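Local coordinates for protein Myo-inositol dehydrogenase (Corynebacterium glutamicum, PDB 3EUW) that probably catalyses the NAD+-dependent oxidation of myo-inositol, at residues L149-P158 and N226-Y237; L31-I39 and N49-V60. All blocks are in the same frame, centred on the assembly; numbering follows the deposited sequence.

Interaction 1 (L149-P158 and N226-Y237)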
loop_
_atom_site.group_PDB
_atom_site.type_symbol
_atom_site.label_atom_id
_atom_site.label_comp_id
_atom_site.label_asym_id
_atom_site.label_seq_id
_atom_site.Cartn_x
_atom_site.Cartn_y
_atom_site.Cartn_z
ATOM N N LEU A 149 5.480 20.205 -7.931
ATOM C CA LEU A 149 6.386 19.073 -8.065
ATOM C C LEU A 149 7.091 18.975 -6.713
ATOM O O LEU A 149 7.825 19.879 -6.324
ATOM C CB LEU A 149 7.386 19.330 -9.194
ATOM C CG LEU A 149 8.288 18.163 -9.602
ATOM C CD1 LEU A 149 7.449 16.988 -10.100
ATOM C CD2 LEU A 149 9.235 18.624 -10.689
ATOM N N VAL A 150 6.846 17.886 -5.990
ATOM C CA VAL A 150 7.434 17.709 -4.673
ATOM C C VAL A 150 8.435 16.578 -4.700
ATOM O O VAL A 150 8.103 15.445 -5.033
ATOM C CB VAL A 150 6.353 17.416 -3.633
ATOM C CG1 VAL A 150 6.978 17.308 -2.253
ATOM C CG2 VAL A 150 5.297 18.519 -3.665
ATOM N N ILE A 151 9.674 16.904 -4.357
ATOM C CA ILE A 151 10.748 15.928 -4.378
ATOM C C ILE A 151 11.353 15.759 -3.001
ATOM O O ILE A 151 11.660 16.734 -2.322
ATOM C CB ILE A 151 11.835 16.367 -5.383
ATOM C CG1 ILE A 151 11.183 16.588 -6.756
ATOM C CG2 ILE A 151 12.932 15.312 -5.473
ATOM C CD1 ILE A 151 12.120 17.120 -7.849
ATOM N N ILE A 152 11.499 14.510 -2.580
ATOM C CA ILE A 152 12.076 14.224 -1.278
ATOM C C ILE A 152 13.204 13.235 -1.441
ATOM O O ILE A 152 12.990 12.054 -1.749
ATOM C CB ILE A 152 11.031 13.650 -0.305
ATOM C CG1 ILE A 152 9.912 14.677 -0.095
ATOM C CG2 ILE A 152 11.702 13.278 1.024
ATOM C CD1 ILE A 152 8.777 14.214 0.810
ATOM N N SER A 153 14.415 13.743 -1.249
ATOM C CA SER A 153 15.617 12.951 -1.349
ATOM C C SER A 153 16.385 13.008 -0.029
ATOM O O SER A 153 16.706 14.086 0.485
ATOM C CB SER A 153 16.501 13.488 -2.474
ATOM O OG SER A 153 15.828 13.465 -3.724
ATOM N N ARG A 154 16.665 11.841 0.525
ATOM C CA ARG A 154 17.425 11.776 1.759
ATOM C C ARG A 154 18.479 10.686 1.640
ATOM O O ARG A 154 18.162 9.522 1.385
ATOM C CB ARG A 154 16.498 11.494 2.944
ATOM C CG ARG A 154 15.439 12.565 3.156
ATOM C CD ARG A 154 14.453 12.143 4.253
ATOM N NE ARG A 154 13.572 13.227 4.669
ATOM C CZ ARG A 154 12.262 13.105 4.850
ATOM N NH1 ARG A 154 11.654 11.933 4.656
ATOM N NH2 ARG A 154 11.557 14.163 5.208
ATOM N N ASP A 155 19.739 11.070 1.794
ATOM C CA ASP A 155 20.808 10.096 1.720
ATOM C C ASP A 155 20.797 9.281 3.007
ATOM O O ASP A 155 20.398 9.780 4.063
ATOM C CB ASP A 155 22.168 10.779 1.578
ATOM C CG ASP A 155 22.394 11.347 0.204
ATOM O OD1 ASP A 155 21.518 11.185 -0.674
ATOM O OD2 ASP A 155 23.467 11.955 0.005
ATOM N N PRO A 156 21.225 8.014 2.928
ATOM C CA PRO A 156 21.279 7.121 4.085
ATOM C C PRO A 156 22.157 7.726 5.171
ATOM O O PRO A 156 21.793 7.718 6.343
ATOM C CB PRO A 156 21.889 5.840 3.508
ATOM C CG PRO A 156 21.364 5.836 2.109
ATOM C CD PRO A 156 21.529 7.285 1.683
ATOM N N ALA A 157 23.316 8.251 4.772
ATOM C CA ALA A 157 24.257 8.863 5.723
ATOM C C ALA A 157 25.230 9.815 5.035
ATOM O O ALA A 157 25.347 9.816 3.813
ATOM C CB ALA A 157 25.051 7.768 6.466
ATOM N N PRO A 158 25.931 10.653 5.811
ATOM C CA PRO A 158 26.886 11.579 5.195
ATOM C C PRO A 158 28.034 10.799 4.554
ATOM O O PRO A 158 28.403 9.721 5.023
ATOM C CB PRO A 158 27.378 12.413 6.380
ATOM C CG PRO A 158 26.214 12.377 7.335
ATOM C CD PRO A 158 25.768 10.943 7.246
ATOM N N ASN A 226 9.058 22.005 -5.135
ATOM C CA ASN A 226 9.504 21.968 -3.744
ATOM C C ASN A 226 10.398 20.749 -3.492
ATOM O O ASN A 226 9.979 19.600 -3.641
ATOM C CB ASN A 226 8.268 21.959 -2.840
ATOM C CG ASN A 226 8.609 22.060 -1.372
ATOM O OD1 ASN A 226 9.256 23.004 -0.928
ATOM N ND2 ASN A 226 8.166 21.080 -0.609
ATOM N N ILE A 227 11.644 21.015 -3.118
ATOM C CA ILE A 227 12.617 19.966 -2.875
ATOM C C ILE A 227 13.037 19.869 -1.416
ATOM O O ILE A 227 13.407 20.876 -0.800
ATOM C CB ILE A 227 13.887 20.201 -3.731
ATOM C CG1 ILE A 227 13.503 20.272 -5.213
ATOM C CG2 ILE A 227 14.896 19.086 -3.500
ATOM C CD1 ILE A 227 14.651 20.704 -6.124
ATOM N N VAL A 228 12.973 18.651 -0.877
ATOM C CA VAL A 228 13.357 18.369 0.502
ATOM C C VAL A 228 14.553 17.401 0.537
ATOM O O VAL A 228 14.498 16.299 -0.018
ATOM C CB VAL A 228 12.179 17.752 1.309
ATOM C CG1 VAL A 228 12.626 17.460 2.746
ATOM C CG2 VAL A 228 10.968 18.713 1.315
ATOM N N ASN A 229 15.633 17.827 1.182
ATOM C CA ASN A 229 16.837 17.006 1.287
ATOM C C ASN A 229 17.267 16.804 2.744
ATOM O O ASN A 229 17.007 17.652 3.613
ATOM C CB ASN A 229 18.021 17.669 0.576
ATOM C CG ASN A 229 17.949 17.586 -0.938
ATOM O OD1 ASN A 229 17.177 16.815 -1.535
ATOM N ND2 ASN A 229 18.793 18.381 -1.576
ATOM N N SER A 230 17.916 15.674 3.003
ATOM C CA SER A 230 18.481 15.385 4.315
ATOM C C SER A 230 19.684 14.516 4.074
ATOM O O SER A 230 19.679 13.700 3.163
ATOM C CB SER A 230 17.539 14.634 5.236
ATOM O OG SER A 230 18.255 14.324 6.418
ATOM N N ARG A 231 20.710 14.687 4.893
ATOM C CA ARG A 231 21.928 13.930 4.739
ATOM C C ARG A 231 21.970 12.566 5.442
ATOM O O ARG A 231 23.002 11.900 5.431
ATOM C CB ARG A 231 23.120 14.803 5.148
ATOM C CG ARG A 231 23.581 15.780 4.059
ATOM C CD ARG A 231 24.088 15.034 2.815
ATOM N NE ARG A 231 24.927 15.881 1.968
ATOM C CZ ARG A 231 25.385 15.541 0.762
ATOM N NH1 ARG A 231 25.098 14.364 0.241
ATOM N NH2 ARG A 231 26.126 16.391 0.065
ATOM N N HIS A 232 20.872 12.168 6.080
ATOM C CA HIS A 232 20.786 10.832 6.673
ATOM C C HIS A 232 19.350 10.323 6.602
ATOM O O HIS A 232 18.413 11.109 6.441
ATOM C CB HIS A 232 21.342 10.761 8.109
ATOM C CG HIS A 232 20.529 11.477 9.141
ATOM N ND1 HIS A 232 20.880 11.492 10.471
ATOM C CD2 HIS A 232 19.378 12.187 9.043
ATOM C CE1 HIS A 232 19.978 12.178 11.156
ATOM N NE2 HIS A 232 19.058 12.607 10.313
ATOM N N CYS A 233 19.181 9.009 6.693
ATOM C CA CYS A 233 17.859 8.404 6.594
ATOM C C CYS A 233 17.959 6.975 7.100
ATOM O O CYS A 233 18.610 6.137 6.486
ATOM C CB CYS A 233 17.394 8.417 5.139
ATOM S SG CYS A 233 15.742 7.746 4.853
ATOM N N SER A 234 17.290 6.702 8.211
ATOM C CA SER A 234 17.364 5.395 8.849
ATOM C C SER A 234 16.838 4.202 8.062
ATOM O O SER A 234 17.327 3.092 8.239
ATOM C CB SER A 234 16.675 5.449 10.219
ATOM O OG SER A 234 15.298 5.745 10.098
ATOM N N TYR A 235 15.874 4.423 7.175
ATOM C CA TYR A 235 15.296 3.317 6.423
ATOM C C TYR A 235 15.825 3.092 5.007
ATOM O O TYR A 235 15.302 2.250 4.284
ATOM C CB TYR A 235 13.777 3.473 6.395
ATOM C CG TYR A 235 13.319 4.854 5.970
ATOM C CD1 TYR A 235 13.213 5.196 4.616
ATOM C CD2 TYR A 235 13.009 5.826 6.924
ATOM C CE1 TYR A 235 12.811 6.480 4.221
ATOM C CE2 TYR A 235 12.602 7.111 6.549
ATOM C CZ TYR A 235 12.508 7.433 5.197
ATOM O OH TYR A 235 12.125 8.704 4.845
ATOM N N GLY A 236 16.860 3.832 4.618
ATOM C CA GLY A 236 17.417 3.656 3.288
ATOM C C GLY A 236 17.606 4.936 2.499
ATOM O O GLY A 236 17.693 6.021 3.068
ATOM N N TYR A 237 17.660 4.794 1.176
ATOM C CA TYR A 237 17.864 5.905 0.249
ATOM C C TYR A 237 16.507 6.425 -0.254
ATOM O O TYR A 237 15.982 5.961 -1.264
ATOM C CB TYR A 237 18.733 5.403 -0.909
ATOM C CG TYR A 237 19.204 6.441 -1.905
ATOM C CD1 TYR A 237 19.501 7.745 -1.507
ATOM C CD2 TYR A 237 19.439 6.090 -3.235
ATOM C CE1 TYR A 237 20.028 8.671 -2.405
ATOM C CE2 TYR A 237 19.965 7.010 -4.143
ATOM C CZ TYR A 237 20.258 8.296 -3.721
ATOM O OH TYR A 237 20.787 9.196 -4.608
HETATM O O HOH W 1 22.980 11.132 -3.617
#
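R154 lies along S230 and reaches past it to Y235. Its CB sits 3.9 Å from C233 CB, and CG packs on S230 CB at 3.6 Å. CG lies anti to the carbonyl carbon (chi1 -61°) and the chain then runs extended to NE, which carries CD past the S230 CB and brings NH1 within 3.3 Å of Y235 OH. The guanidinium stands almost perpendicular to the Y235 ring, the planes 86° apart, and I152 CG2 lies over one face of the guanidinium. D238 forms a salt bridge with NH1 and a hydrogen bond with Y235 OH; on the second subunit, E242 pairs with NH1, Q148 accepts from NH2 and F244 makes a cation-pi contact.

Strands 149-154 and 226-230 are parallel neighbours inside the mixed sheet of the C-terminal domain, with I151 and S153 on the face toward helix 169-185 and V150, I152 and R154 on the other. Backbone bonds alternate from N226 N to L149 O through to D155 N on S230 O.

Past the strands, D155 OD2 meets the edge of the R231 guanidinium in a salt bridge, 2.9 Å from OD2 to NH1, whose hydrogen bond is weak because it is strongly bent; R231 NH2 also pairs with D173. D155 OD1 comes to the edge of the Y237 ring, 3.4 Å from CE1, and a water links OD1 to Y237 OH. C233 N donates to P156 O from above the carbonyl plane.

Interaction 2 (L31-I39 and N49-V60)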
loop_
_atom_site.group_PDB
_atom_site.type_symbol
_atom_site.label_atom_id
_atom_site.label_comp_id
_atom_site.label_asym_id
_atom_site.label_seq_id
_atom_site.Cartn_x
_atom_site.Cartn_y
_atom_site.Cartn_z
ATOM N N LEU A 31 33.783 -2.355 -24.184
ATOM C CA LEU A 31 34.742 -1.586 -23.398
ATOM C C LEU A 31 36.150 -2.010 -23.827
ATOM O O LEU A 31 36.536 -3.162 -23.639
ATOM C CB LEU A 31 34.536 -1.875 -21.910
ATOM C CG LEU A 31 35.496 -1.176 -20.948
ATOM C CD1 LEU A 31 35.378 0.328 -21.115
ATOM C CD2 LEU A 31 35.183 -1.585 -19.515
ATOM N N VAL A 32 36.920 -1.089 -24.395
ATOM C CA VAL A 32 38.256 -1.437 -24.856
ATOM C C VAL A 32 39.399 -0.888 -24.027
ATOM O O VAL A 32 40.540 -1.301 -24.206
ATOM C CB VAL A 32 38.475 -1.014 -26.321
ATOM C CG1 VAL A 32 37.467 -1.707 -27.205
ATOM C CG2 VAL A 32 38.368 0.496 -26.460
ATOM N N VAL A 33 39.114 0.043 -23.128
ATOM C CA VAL A 33 40.176 0.582 -22.297
ATOM C C VAL A 33 39.648 1.295 -21.062
ATOM O O VAL A 33 38.668 2.038 -21.129
ATOM C CB VAL A 33 41.092 1.544 -23.103
ATOM C CG1 VAL A 33 40.324 2.792 -23.505
ATOM C CG2 VAL A 33 42.316 1.915 -22.276
ATOM N N ILE A 34 40.306 1.037 -19.932
ATOM C CA ILE A 34 39.957 1.631 -18.649
ATOM C C ILE A 34 41.175 2.392 -18.123
ATOM O O ILE A 34 42.273 1.851 -18.066
ATOM C CB ILE A 34 39.578 0.554 -17.612
ATOM C CG1 ILE A 34 38.392 -0.266 -18.118
ATOM C CG2 ILE A 34 39.242 1.210 -16.277
ATOM C CD1 ILE A 34 37.901 -1.298 -17.141
ATOM N N ALA A 35 40.974 3.650 -17.746
ATOM C CA ALA A 35 42.055 4.475 -17.231
ATOM C C ALA A 35 41.792 4.910 -15.787
ATOM O O ALA A 35 40.677 5.305 -15.432
ATOM C CB ALA A 35 42.245 5.702 -18.117
ATOM N N ASP A 36 42.833 4.832 -14.963
ATOM C CA ASP A 36 42.752 5.222 -13.564
ATOM C C ASP A 36 44.168 5.270 -13.013
ATOM O O ASP A 36 44.895 4.281 -13.078
ATOM C CB ASP A 36 41.937 4.207 -12.765
ATOM C CG ASP A 36 41.477 4.757 -11.429
ATOM O OD1 ASP A 36 42.332 5.232 -10.647
ATOM O OD2 ASP A 36 40.256 4.718 -11.165
ATOM N N PRO A 37 44.583 6.422 -12.470
ATOM C CA PRO A 37 45.935 6.533 -11.919
ATOM C C PRO A 37 46.272 5.318 -11.058
ATOM O O PRO A 37 47.402 4.824 -11.075
ATOM C CB PRO A 37 45.884 7.842 -11.127
ATOM C CG PRO A 37 44.415 8.019 -10.819
ATOM C CD PRO A 37 43.769 7.592 -12.104
ATOM N N PHE A 38 45.283 4.835 -10.313
ATOM C CA PHE A 38 45.472 3.654 -9.485
ATOM C C PHE A 38 45.428 2.491 -10.459
ATOM O O PHE A 38 44.377 1.891 -10.690
ATOM C CB PHE A 38 44.342 3.535 -8.463
ATOM C CG PHE A 38 44.495 2.375 -7.531
ATOM C CD1 PHE A 38 45.703 2.151 -6.874
ATOM C CD2 PHE A 38 43.428 1.523 -7.284
ATOM C CE1 PHE A 38 45.845 1.095 -5.983
ATOM C CE2 PHE A 38 43.557 0.460 -6.392
ATOM C CZ PHE A 38 44.771 0.248 -5.741
ATOM N N ILE A 39 46.586 2.179 -11.031
ATOM C CA ILE A 39 46.693 1.128 -12.031
ATOM C C ILE A 39 46.157 -0.251 -11.655
ATOM O O ILE A 39 45.424 -0.855 -12.436
ATOM C CB ILE A 39 48.158 1.002 -12.534
ATOM C CG1 ILE A 39 48.205 0.090 -13.761
ATOM C CG2 ILE A 39 49.070 0.485 -11.421
ATOM C CD1 ILE A 39 47.417 0.626 -14.948
ATOM N N ASN A 49 36.609 -7.671 -17.824
ATOM C CA ASN A 49 35.759 -7.272 -18.938
ATOM C C ASN A 49 36.502 -7.340 -20.264
ATOM O O ASN A 49 36.092 -6.719 -21.243
ATOM C CB ASN A 49 35.237 -5.849 -18.716
ATOM C CG ASN A 49 34.289 -5.751 -17.533
ATOM O OD1 ASN A 49 33.168 -6.261 -17.577
ATOM N ND2 ASN A 49 34.738 -5.098 -16.466
ATOM N N GLY A 50 37.596 -8.094 -20.290
ATOM C CA GLY A 50 38.379 -8.226 -21.506
ATOM C C GLY A 50 38.764 -6.894 -22.126
ATOM O O GLY A 50 38.347 -6.578 -23.241
ATOM N N ALA A 51 39.560 -6.108 -21.407
ATOM C CA ALA A 51 39.989 -4.810 -21.909
ATOM C C ALA A 51 41.359 -4.443 -21.368
ATOM O O ALA A 51 41.852 -5.073 -20.436
ATOM C CB ALA A 51 38.978 -3.741 -21.522
ATOM N N GLU A 52 41.970 -3.425 -21.965
ATOM C CA GLU A 52 43.279 -2.960 -21.533
ATOM C C GLU A 52 43.127 -2.020 -20.344
ATOM O O GLU A 52 42.041 -1.511 -20.075
ATOM C CB GLU A 52 43.990 -2.214 -22.666
ATOM C CG GLU A 52 44.574 -3.099 -23.758
ATOM C CD GLU A 52 45.350 -2.297 -24.795
ATOM O OE1 GLU A 52 46.315 -1.597 -24.409
ATOM O OE2 GLU A 52 44.995 -2.365 -25.994
ATOM N N ALA A 53 44.227 -1.790 -19.637
ATOM C CA ALA A 53 44.218 -0.902 -18.488
ATOM C C ALA A 53 45.425 0.016 -18.563
ATOM O O ALA A 53 46.552 -0.446 -18.719
ATOM C CB ALA A 53 44.253 -1.712 -17.196
ATOM N N VAL A 54 45.177 1.317 -18.474
ATOM C CA VAL A 54 46.248 2.307 -18.508
ATOM C C VAL A 54 46.033 3.251 -17.333
ATOM O O VAL A 54 44.945 3.299 -16.756
ATOM C CB VAL A 54 46.234 3.118 -19.817
ATOM C CG1 VAL A 54 46.346 2.177 -21.010
ATOM C CG2 VAL A 54 44.961 3.959 -19.901
ATOM N N ALA A 55 47.059 4.015 -16.986
ATOM C CA ALA A 55 46.948 4.922 -15.856
ATOM C C ALA A 55 46.725 6.373 -16.244
ATOM O O ALA A 55 46.279 7.171 -15.426
ATOM C CB ALA A 55 48.195 4.804 -14.986
ATOM N N SER A 56 47.022 6.711 -17.493
ATOM C CA SER A 56 46.883 8.086 -17.959
ATOM C C SER A 56 45.929 8.315 -19.122
ATOM O O SER A 56 45.731 7.440 -19.962
ATOM C CB SER A 56 48.259 8.626 -18.359
ATOM O OG SER A 56 48.132 9.798 -19.145
ATOM N N PRO A 57 45.313 9.504 -19.178
ATOM C CA PRO A 57 44.393 9.789 -20.283
ATOM C C PRO A 57 45.156 9.861 -21.615
ATOM O O PRO A 57 44.600 9.580 -22.678
ATOM C CB PRO A 57 43.752 11.122 -19.876
ATOM C CG PRO A 57 44.727 11.716 -18.901
ATOM C CD PRO A 57 45.208 10.527 -18.124
ATOM N N ASP A 58 46.433 10.238 -21.546
ATOM C CA ASP A 58 47.278 10.308 -22.739
ATOM C C ASP A 58 47.289 8.948 -23.428
ATOM O O ASP A 58 47.225 8.862 -24.650
ATOM C CB ASP A 58 48.714 10.684 -22.364
ATOM C CG ASP A 58 48.952 12.179 -22.375
ATOM O OD1 ASP A 58 47.974 12.950 -22.478
ATOM O OD2 ASP A 58 50.129 12.586 -22.275
ATOM N N GLU A 59 47.377 7.887 -22.630
ATOM C CA GLU A 59 47.394 6.528 -23.154
ATOM C C GLU A 59 46.052 6.156 -23.775
ATOM O O GLU A 59 45.996 5.320 -24.668
ATOM C CB GLU A 59 47.758 5.543 -22.045
ATOM C CG GLU A 59 49.120 5.829 -21.426
ATOM C CD GLU A 59 49.392 4.998 -20.188
ATOM O OE1 GLU A 59 49.574 3.767 -20.317
ATOM O OE2 GLU A 59 49.416 5.578 -19.083
ATOM N N VAL A 60 44.975 6.774 -23.295
ATOM C CA VAL A 60 43.650 6.520 -23.846
ATOM C C VAL A 60 43.551 7.184 -25.217
ATOM O O VAL A 60 43.273 6.539 -26.222
ATOM C CB VAL A 60 42.532 7.127 -22.962
ATOM C CG1 VAL A 60 41.203 7.079 -23.703
ATOM C CG2 VAL A 60 42.435 6.380 -21.649
#
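The flat groups meeting here are the peptides of V32-D36 and E52-V54: I34 N donates to E52 O, V54 N to I34 O at 3.0 Å and D36 N to V54 O, while the bond from E52 N to V32 O is weak at 3.4 Å. On one face of this parallel pair A35 CB touches V54 CG2 at 3.7 Å and V60 CG2 at 3.6 Å. V33 joins them, its CG2, anti to the backbone N, meeting V54 CG2 at 4.1 Å. I34 and A53 point to the other face, where helix 39-47 packs.

Near the start, A51 CB presses on L31 O at 3.3 Å. Beyond the strand I39 reaches back, its CD1 3.8 Å from V54 C and also near A55 CB. D36 OD1 accepts from F38 N in an Asx turn, while D36 OD2 accepts from the backbone N of A12, within the probable glycine-rich nucleotide-binding loop. S56 and E59 form a capping box at the weakly bonded helix 57-60; S56 OG accepts from D58 N, and the return bond from S56 N to E59 OE2 is weak. Strand 29-35, helix 39-47 and strand 52-54 thus make a beta-alpha-beta crossover, the repeating element of a Rossmann fold.

Overall arrangement
Interaction 2 comes first along the chain and closes before interaction 1 opens. They lie on opposite sides of the chain's centre, about 35 Å apart between centres and about 21 Å between nearest atoms, and do not touch. Each joins two parallel strands, but in separate sheets: interaction 2 pairs the outermost strand 52-54 of the six-stranded Rossmann sheet with 29-35, whereas interaction 1 pairs 146-154 with 224-230 inside the mixed sheet of the C-terminal domain. Their surroundings differ too. Interaction 1 meets two other subunits of the tetramer, while no other chain touches interaction 2, which belongs to the domain that probably binds NAD.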